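PDB 5F7V: Lmo0181 protein from Listeria monocytogenes serovar 1/2a, which binds the cyclic glucan cycloalternan as the substrate-binding lipoprotein of an ABC transporter, and probably delivers it for uptake. Local coordinates for residues A[123-128]-A[317-322]; A[239-244]-A[259-264]; A[278-283]-A[350-355]. All blocks are in the same frame, centred on the assembly; numbering follows the deposited sequence. Where two conformers were deposited one is given.

Contact 1: A[123-128]-A[317-322]. With GLC (alpha-D-glucopyranose), chain B.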
# COMPACT_ATOMS: atom_id res chain seq x y z
N MET A 123 -14.60 5.50 -6.68
CA MET A 123 -13.81 6.52 -7.38
C MET A 123 -12.39 6.52 -6.85
O MET A 123 -12.15 6.64 -5.66
CB MET A 123 -14.45 7.88 -7.18
CG MET A 123 -15.85 7.97 -7.75
SD MET A 123 -15.95 7.93 -9.56
CE MET A 123 -15.74 9.64 -9.98
N VAL A 124 -11.45 6.40 -7.78
CA VAL A 124 -10.06 6.29 -7.37
C VAL A 124 -9.56 7.59 -6.79
O VAL A 124 -9.74 8.66 -7.36
CB VAL A 124 -9.15 5.82 -8.52
CG1 VAL A 124 -9.22 6.74 -9.73
CG2 VAL A 124 -7.73 5.68 -8.01
N GLU A 125 -8.95 7.50 -5.62
CA GLU A 125 -8.49 8.65 -4.84
C GLU A 125 -6.99 8.86 -4.94
O GLU A 125 -6.52 10.00 -5.00
CB GLU A 125 -8.90 8.40 -3.38
CG GLU A 125 -8.42 9.44 -2.43
CD GLU A 125 -8.34 8.98 -1.00
OE1 GLU A 125 -8.61 7.74 -0.77
OE2 GLU A 125 -8.02 9.82 -0.16
N SER A 126 -6.23 7.79 -4.93
CA SER A 126 -4.78 7.90 -4.97
C SER A 126 -4.18 6.57 -5.40
O SER A 126 -4.84 5.53 -5.38
CB SER A 126 -4.20 8.31 -3.63
OG SER A 126 -4.33 7.30 -2.64
N PHE A 127 -2.91 6.59 -5.80
CA PHE A 127 -2.17 5.36 -6.00
C PHE A 127 -0.75 5.52 -5.45
O PHE A 127 -0.28 6.65 -5.20
CB PHE A 127 -2.26 4.85 -7.44
CG PHE A 127 -1.45 5.63 -8.44
CD1 PHE A 127 -2.00 6.75 -9.06
CD2 PHE A 127 -0.15 5.27 -8.77
CE1 PHE A 127 -1.30 7.50 -9.97
CE2 PHE A 127 0.55 6.03 -9.68
CZ PHE A 127 -0.02 7.12 -10.27
N SER A 128 -0.12 4.37 -5.27
CA SER A 128 1.19 4.38 -4.57
C SER A 128 1.96 3.10 -4.83
O SER A 128 1.46 2.14 -5.41
CB SER A 128 0.94 4.52 -3.06
OG SER A 128 0.27 3.39 -2.53
N ASN A 317 1.65 17.93 -0.48
CA ASN A 317 1.86 17.20 0.76
C ASN A 317 2.52 15.83 0.62
O ASN A 317 2.62 15.12 1.62
CB ASN A 317 0.51 17.12 1.49
CG ASN A 317 0.11 18.47 2.05
OD1 ASN A 317 0.67 18.93 3.06
ND2 ASN A 317 -0.76 19.17 1.35
N ASN A 318 2.97 15.48 -0.59
CA ASN A 318 3.59 14.18 -0.87
C ASN A 318 2.68 13.02 -0.51
O ASN A 318 3.18 11.95 -0.18
CB ASN A 318 4.91 14.02 -0.14
CG ASN A 318 5.93 15.05 -0.54
OD1 ASN A 318 6.31 15.14 -1.71
ND2 ASN A 318 6.42 15.82 0.43
N TRP A 319 1.36 13.23 -0.56
CA TRP A 319 0.40 12.25 -0.03
C TRP A 319 0.05 11.23 -1.09
O TRP A 319 -0.97 11.31 -1.75
CB TRP A 319 -0.79 12.97 0.58
CG TRP A 319 -1.82 12.03 1.13
CD1 TRP A 319 -1.65 10.73 1.51
CD2 TRP A 319 -3.20 12.34 1.31
NE1 TRP A 319 -2.85 10.24 1.94
CE2 TRP A 319 -3.83 11.19 1.82
CE3 TRP A 319 -3.98 13.48 1.09
CZ2 TRP A 319 -5.20 11.16 2.09
CZ3 TRP A 319 -5.33 13.43 1.39
CH2 TRP A 319 -5.93 12.28 1.88
N GLU A 320 0.95 10.27 -1.28
CA GLU A 320 0.85 9.29 -2.37
C GLU A 320 0.82 10.07 -3.68
O GLU A 320 1.47 11.11 -3.77
CB GLU A 320 -0.31 8.33 -2.19
CG GLU A 320 -0.20 7.57 -0.87
CD GLU A 320 -1.15 6.42 -0.71
OE1 GLU A 320 -2.04 6.20 -1.60
OE2 GLU A 320 -1.01 5.76 0.35
N LEU A 321 0.14 9.59 -4.72
CA LEU A 321 0.01 10.27 -6.01
C LEU A 321 -1.46 10.41 -6.31
O LEU A 321 -2.23 9.51 -6.04
CB LEU A 321 0.74 9.46 -7.10
CG LEU A 321 2.27 9.39 -6.99
CD1 LEU A 321 2.79 8.37 -7.99
CD2 LEU A 321 2.90 10.74 -7.20
N PRO A 322 -1.85 11.53 -6.90
CA PRO A 322 -3.22 11.71 -7.37
C PRO A 322 -3.52 10.82 -8.56
O PRO A 322 -2.63 10.35 -9.25
CB PRO A 322 -3.27 13.18 -7.74
CG PRO A 322 -1.88 13.44 -8.23
CD PRO A 322 -0.97 12.62 -7.37
C1 GLC B . -0.95 2.09 1.94
C2 GLC B . -1.85 2.39 0.76
C3 GLC B . -2.93 1.33 0.64
C4 GLC B . -2.31 -0.07 0.64
C5 GLC B . -1.45 -0.26 1.88
C6 GLC B . -0.70 -1.58 1.89
O2 GLC B . -2.42 3.69 0.94
O3 GLC B . -3.61 1.54 -0.59
O4 GLC B . -3.38 -1.01 0.72
O5 GLC B . -0.43 0.77 1.90
O6 GLC B . 0.19 -1.49 3.02
O HOH W 1 -2.46 3.62 -2.50
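Ser126 and Glu320 meet through a short hydrogen bond. The hydroxyl of Ser126 OG donates to Glu320 OE1 at 2.7 Å. It comes from above the carboxylate plane, 36° out of it. Water 1 donates to the same oxygen, Glu320 OE1, at 2.8 Å. That water also bonds Ser128 OG at 2.7 Å and reaches O3 of the chain B glucose. The other carboxylate oxygen, Glu320 OE2, accepts from O2 of this glucose at 2.6 Å. Both oxygens are thus engaged, and the rotation of the carboxylate is fixed. The chain of Glu320 gets there by leaving with CG anti to its carbonyl carbon (chi1 -58°) and then running extended. On the way it lies against Ser128 CB.

Behind this sugar-binding group the two backbones pair antiparallel. Phe127 N donates to Leu321 O at 3.0 Å, and Leu321 N donates back to Phe127 O at 3.0 Å. Their side chains share one face of the sheet. Leu321 CB sits over the face of the Phe127 ring, 4.1 Å from its centroid and 15° off the normal. Leu321 CD1 touches Phe127 CE2 at 3.7 Å.

Glu125 reaches Trp319 with its carboxylate roughly perpendicular to the indole. The main partner of Glu125 is Arg314, which forms a salt bridge with it. Arg314 also bonds Trp319 O and makes a cation-pi contact with the indole, so it ties this corner together.

Helix 308-316 ends in a Schellman motif with Asn318 at C-prime, and Pro322 packs back on that helix. Trp319 rests on helix 27-39. Strand 278-287 runs along the other edge of strand 119-135. There Glu125 and Ser126 of strand 119-135 both face Asn283 of strand 278-287, a classic beta bulge.

Contact 2: A[239-244]-A[259-264]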
# COMPACT_ATOMS: atom_id res chain seq x y z
N LEU A 239 12.15 2.83 14.04
CA LEU A 239 13.60 2.51 14.10
C LEU A 239 14.39 3.25 13.02
O LEU A 239 15.49 3.76 13.19
CB LEU A 239 13.84 1.02 14.02
CG LEU A 239 13.70 0.24 15.34
CD1 LEU A 239 12.31 0.31 15.95
CD2 LEU A 239 14.18 -1.20 15.16
N PHE A 240 13.79 3.33 11.84
CA PHE A 240 14.42 4.12 10.75
C PHE A 240 14.62 5.58 11.12
O PHE A 240 15.72 6.14 10.94
CB PHE A 240 13.61 3.97 9.45
CG PHE A 240 14.24 4.66 8.26
CD1 PHE A 240 15.30 4.05 7.59
CD2 PHE A 240 13.81 5.91 7.81
CE1 PHE A 240 15.89 4.64 6.51
CE2 PHE A 240 14.42 6.50 6.70
CZ PHE A 240 15.44 5.86 6.06
N MET A 241 13.58 6.22 11.67
CA MET A 241 13.72 7.58 12.19
C MET A 241 14.75 7.72 13.30
O MET A 241 15.35 8.78 13.39
CB MET A 241 12.36 8.07 12.69
CG MET A 241 11.47 8.42 11.50
SD MET A 241 11.97 9.93 10.61
CE MET A 241 11.47 11.33 11.61
N ASN A 242 14.96 6.66 14.08
CA ASN A 242 15.93 6.62 15.17
C ASN A 242 17.34 6.26 14.67
O ASN A 242 18.20 6.07 15.53
CB ASN A 242 15.44 5.65 16.26
CG ASN A 242 16.02 5.93 17.66
OD1 ASN A 242 16.08 7.09 18.06
ND2 ASN A 242 16.38 4.89 18.40
N GLY A 243 17.58 6.28 13.35
CA GLY A 243 18.91 6.00 12.84
C GLY A 243 19.35 4.57 12.89
O GLY A 243 20.57 4.30 12.83
N GLN A 244 18.44 3.62 13.07
CA GLN A 244 18.81 2.23 13.35
C GLN A 244 18.64 1.30 12.14
O GLN A 244 18.86 0.09 12.31
CB GLN A 244 17.98 1.68 14.50
CG GLN A 244 18.26 2.34 15.84
CD GLN A 244 17.41 1.72 16.90
OE1 GLN A 244 16.38 2.29 17.31
NE2 GLN A 244 17.79 0.54 17.31
N GLN A 259 10.22 13.56 6.19
CA GLN A 259 10.77 14.87 5.83
C GLN A 259 11.70 15.39 6.91
O GLN A 259 12.68 16.05 6.59
CB GLN A 259 9.69 15.93 5.56
CG GLN A 259 8.78 15.58 4.38
CD GLN A 259 9.53 15.57 3.06
OE1 GLN A 259 9.99 16.60 2.61
NE2 GLN A 259 9.73 14.41 2.48
N ASP A 260 11.42 15.12 8.17
CA ASP A 260 12.28 15.63 9.25
C ASP A 260 13.11 14.52 9.87
O ASP A 260 13.59 14.66 11.00
CB ASP A 260 11.51 16.43 10.30
CG ASP A 260 10.46 15.63 11.00
OD1 ASP A 260 10.29 14.43 10.74
OD2 ASP A 260 9.72 16.23 11.85
N ALA A 261 13.39 13.48 9.10
CA ALA A 261 14.37 12.50 9.55
C ALA A 261 15.68 13.21 9.79
O ALA A 261 16.06 14.05 8.97
CB ALA A 261 14.60 11.41 8.50
N PRO A 262 16.39 12.92 10.91
CA PRO A 262 17.57 13.71 11.23
C PRO A 262 18.84 13.15 10.57
O PRO A 262 19.91 13.07 11.20
CB PRO A 262 17.65 13.56 12.76
CG PRO A 262 17.18 12.17 12.98
CD PRO A 262 16.03 12.01 12.02
N PHE A 263 18.78 12.85 9.28
CA PHE A 263 19.88 12.33 8.48
C PHE A 263 19.49 12.52 7.01
O PHE A 263 18.31 12.77 6.70
CB PHE A 263 20.18 10.85 8.78
CG PHE A 263 18.98 9.94 8.80
CD1 PHE A 263 18.44 9.46 7.62
CD2 PHE A 263 18.39 9.59 9.99
CE1 PHE A 263 17.33 8.65 7.65
CE2 PHE A 263 17.30 8.75 10.06
CZ PHE A 263 16.77 8.28 8.87
N LYS A 264 20.46 12.42 6.12
CA LYS A 264 20.17 12.44 4.68
C LYS A 264 19.69 11.07 4.23
O LYS A 264 20.21 10.03 4.69
CB LYS A 264 21.44 12.79 3.91
CG LYS A 264 22.06 14.14 4.31
CD LYS A 264 21.19 15.36 4.17
CE LYS A 264 21.83 16.60 4.80
NZ LYS A 264 22.19 16.47 6.25
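Phe240 O is approached by two groups. Gly243 N donates a hydrogen bond to Phe240 O at 3.0 Å. The edge of the Phe263 ring comes close as well, with CZ of Phe263 3.2 Å from Phe240 O and the oxygen near the ring plane. The backbone bond belongs to a Schellman motif that ends helix 236-241, with Gly243 as the C-prime residue at positive phi. Its second bond runs from Gln244 N to Leu239 O at 3.0 Å. No hydrogen bond crosses between the two segments. They meet through rings, a thioether and apolar carbons.

The main feature is a T-shaped pair. Phe263 turns its edge to the face of Phe240, with centroids 5.2 Å apart and planes at 86°. Phe263 CG lies between its own backbone N and carbonyl carbon (chi1 48°), which sends the ring across to the helix end. There its edge meets the Phe240 ring and the carbonyl of the last helical turn together. Phe240 is buried. It also touches Phe258 and Ile133 of strand 119-135, and rests on Ile245 and Leu248 of strand 245-251. Phe263 touches Asn135 of strand 119-135 and Asp137 of helix 136-142.

Pro262 packs on the next carbonyl of the helix end. It is the centre of an inverse gamma turn, and Pro262 CD lies 3.6 Å from Met241 O. The contact thus joins the C-terminal end of helix 236-241 to the loop between helix 255-258 and strand 265-268, near the protein surface.

Met241 reaches across to the loop. Its chain bends at both chi2 and chi3 and crosses Asp260 at about a right angle. Met241 SD touches Ala261 CB at 3.7 Å, and the methyl group ends at the carboxylate, with Met241 CE 3.4 Å from Asp260 OD1.

Contact 3: A[278-283]-A[350-355]. With GLC (alpha-D-glucopyranose), chain B; GLC (alpha-D-glucopyranose), chain C.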
# COMPACT_ATOMS: atom_id res chain seq x y z
N THR A 278 7.45 -4.82 -8.47
CA THR A 278 7.17 -3.72 -7.54
C THR A 278 5.68 -3.69 -7.24
O THR A 278 4.81 -4.15 -7.99
CB THR A 278 7.61 -2.41 -8.15
OG1 THR A 278 6.93 -2.25 -9.40
CG2 THR A 278 9.15 -2.42 -8.32
N HIS A 279 5.40 -3.17 -6.06
CA HIS A 279 4.00 -3.01 -5.62
C HIS A 279 3.31 -1.91 -6.40
O HIS A 279 3.89 -0.93 -6.83
CB HIS A 279 3.97 -2.64 -4.14
CG HIS A 279 3.96 -3.83 -3.24
ND1 HIS A 279 4.78 -3.95 -2.15
CD2 HIS A 279 3.17 -4.93 -3.24
CE1 HIS A 279 4.50 -5.07 -1.51
NE2 HIS A 279 3.52 -5.67 -2.15
N PHE A 280 2.00 -2.06 -6.54
CA PHE A 280 1.06 -1.04 -7.02
C PHE A 280 -0.17 -1.11 -6.13
O PHE A 280 -0.85 -2.13 -6.06
CB PHE A 280 0.67 -1.28 -8.48
CG PHE A 280 -0.23 -0.21 -9.02
CD1 PHE A 280 0.32 0.95 -9.57
CD2 PHE A 280 -1.60 -0.32 -8.92
CE1 PHE A 280 -0.51 1.94 -10.07
CE2 PHE A 280 -2.43 0.68 -9.39
CZ PHE A 280 -1.86 1.78 -9.95
N PHE A 281 -0.42 -0.01 -5.46
CA PHE A 281 -1.56 0.11 -4.54
C PHE A 281 -2.42 1.26 -5.00
O PHE A 281 -1.96 2.19 -5.63
CB PHE A 281 -1.05 0.30 -3.11
CG PHE A 281 -0.35 -0.91 -2.55
CD1 PHE A 281 -1.03 -2.12 -2.45
CD2 PHE A 281 0.93 -0.81 -2.08
CE1 PHE A 281 -0.39 -3.22 -1.95
CE2 PHE A 281 1.57 -1.93 -1.58
CZ PHE A 281 0.91 -3.13 -1.50
N ALA A 282 -3.68 1.23 -4.63
CA ALA A 282 -4.60 2.32 -4.91
C ALA A 282 -5.68 2.40 -3.89
O ALA A 282 -6.15 1.37 -3.42
CB ALA A 282 -5.24 2.19 -6.28
N ASN A 283 -6.05 3.62 -3.51
CA ASN A 283 -7.22 3.83 -2.66
C ASN A 283 -8.35 4.44 -3.44
O ASN A 283 -8.10 5.25 -4.34
CB ASN A 283 -6.82 4.75 -1.52
CG ASN A 283 -5.74 4.10 -0.65
OD1 ASN A 283 -5.86 2.95 -0.29
ND2 ASN A 283 -4.70 4.86 -0.29
N GLN A 350 7.02 0.39 -14.20
CA GLN A 350 7.26 -0.57 -15.27
C GLN A 350 7.13 -2.03 -14.80
O GLN A 350 6.72 -2.92 -15.52
CB GLN A 350 8.66 -0.39 -15.87
CG GLN A 350 8.90 -1.29 -17.07
CD GLN A 350 10.23 -1.08 -17.81
OE1 GLN A 350 10.79 -1.99 -18.43
NE2 GLN A 350 10.77 0.10 -17.69
N TYR A 351 7.50 -2.26 -13.54
CA TYR A 351 7.64 -3.63 -13.02
C TYR A 351 6.52 -3.98 -12.08
O TYR A 351 6.62 -4.96 -11.37
CB TYR A 351 8.99 -3.77 -12.30
CG TYR A 351 10.11 -3.05 -13.00
CD1 TYR A 351 10.52 -3.44 -14.27
CD2 TYR A 351 10.72 -1.95 -12.40
CE1 TYR A 351 11.55 -2.76 -14.90
CE2 TYR A 351 11.73 -1.26 -13.07
CZ TYR A 351 12.15 -1.64 -14.29
OH TYR A 351 13.15 -0.96 -14.96
N MET A 352 5.42 -3.25 -12.10
CA MET A 352 4.37 -3.45 -11.12
C MET A 352 3.73 -4.83 -11.21
O MET A 352 3.59 -5.42 -12.29
CB MET A 352 3.29 -2.37 -11.29
CG MET A 352 2.45 -2.51 -12.54
SD MET A 352 0.98 -1.45 -12.58
CE MET A 352 1.83 0.02 -12.88
N VAL A 353 3.30 -5.31 -10.06
CA VAL A 353 2.45 -6.48 -9.95
C VAL A 353 1.22 -6.10 -9.14
O VAL A 353 1.31 -5.61 -8.02
CB VAL A 353 3.19 -7.71 -9.41
CG1 VAL A 353 4.15 -8.18 -10.48
CG2 VAL A 353 3.79 -7.47 -8.02
N LEU A 354 0.06 -6.29 -9.73
CA LEU A 354 -1.21 -5.91 -9.11
C LEU A 354 -1.51 -6.83 -7.94
O LEU A 354 -1.13 -8.00 -7.96
CB LEU A 354 -2.31 -5.94 -10.15
CG LEU A 354 -2.08 -5.04 -11.36
CD1 LEU A 354 -3.22 -5.25 -12.34
CD2 LEU A 354 -2.03 -3.58 -10.94
N PRO A 355 -2.21 -6.34 -6.91
CA PRO A 355 -2.68 -7.25 -5.86
C PRO A 355 -3.59 -8.35 -6.41
O PRO A 355 -4.37 -8.06 -7.32
CB PRO A 355 -3.51 -6.35 -4.96
CG PRO A 355 -3.16 -4.96 -5.33
CD PRO A 355 -2.82 -5.00 -6.79
C1 GLC B . -0.95 2.09 1.94
C2 GLC B . -1.85 2.39 0.76
C3 GLC B . -2.93 1.33 0.64
C4 GLC B . -2.31 -0.07 0.64
C5 GLC B . -1.45 -0.26 1.88
C6 GLC B . -0.70 -1.58 1.89
O2 GLC B . -2.42 3.69 0.94
O3 GLC B . -3.61 1.54 -0.59
O4 GLC B . -3.38 -1.01 0.72
O5 GLC B . -0.43 0.77 1.90
O6 GLC B . 0.19 -1.49 3.02
C1 GLC C . 0.58 -2.77 3.53
C2 GLC C . 1.30 -2.45 4.83
C3 GLC C . 2.53 -1.59 4.52
C4 GLC C . 3.41 -2.33 3.53
C5 GLC C . 2.62 -2.81 2.31
C6 GLC C . 3.39 -3.78 1.40
O2 GLC C . 0.43 -1.78 5.76
O3 GLC C . 3.22 -1.40 5.77
O4 GLC C . 4.44 -1.45 3.03
O5 GLC C . 1.42 -3.51 2.66
O6 GLC C . 3.78 -4.91 2.17
O HOH W 2 0.49 -4.49 -5.78
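Two backbone hydrogen bonds join Thr278 to its neighbours across the contact. Thr278 N donates to Tyr351 O at 3.0 Å. Val353 N donates to Thr278 O at 2.8 Å. Thr278 and Met352 thereby form a parallel bridge. The hydroxyl of Thr278 is satisfied by Ser348 O, just before the second segment.

Further on a water takes over from direct pairing. Water 2 accepts from Phe280 N at 3.0 Å and donates to Val353 O at 2.6 Å. Phe280 CG stands anti to the backbone N (chi1 -177°), which lays the ring alongside Met352 and Leu354. Met352 SD stands obliquely 4.3 Å from the centroid of the Phe280 ring, a Met-aromatic contact. Leu354 CD2 touches the ring at Phe280 CD2.

Other side chains of 278-283 serve the ligand. Asn283 uses both ends of its amide on the chain B glucose. Asn283 OD1 accepts from O3 of that glucose at 2.7 Å. Asn283 ND2 donates to its O2 at 2.8 Å. The Phe281 ring has C4 and C6 of the same sugar over one face. His279 CE1 lies 3.4 Å from C6 of the chain C glucose, and His279 NE2 is bonded to Asn180 O, which holds the imidazole in place.

Segment 350-355 pairs with the start of strand 278-287 and packs on Phe280, which points away from the sugar. The strand itself lines the cycloalternan pocket. An aromatic face under a glucose and an amide bridging two neighbouring hydroxyls are familiar features of carbohydrate-binding sites.

Contacts 1 and 3 lie close together, with centres about 13 Å apart. They belong to one mixed sheet, in which strands 119-135 and 278-287 are antiparallel neighbours. Contact 2 is peripheral: its centre is about 24 Å from that of contact 1 and about 26 Å from that of contact 3, although Asn318 and Gln259 pack together. Along the chain the segments of contacts 1 and 3 alternate: 123-128, 278-283, 317-322, 350-355. Both segments of contact 2 fall between 123-128 and 278-283. Residues far apart in the sequence, Glu320 and those of 278-283, thus meet on one glucan, with Ser128 joined through a water. This is consistent with a solute-binding protein whose ligand lies between two lobes.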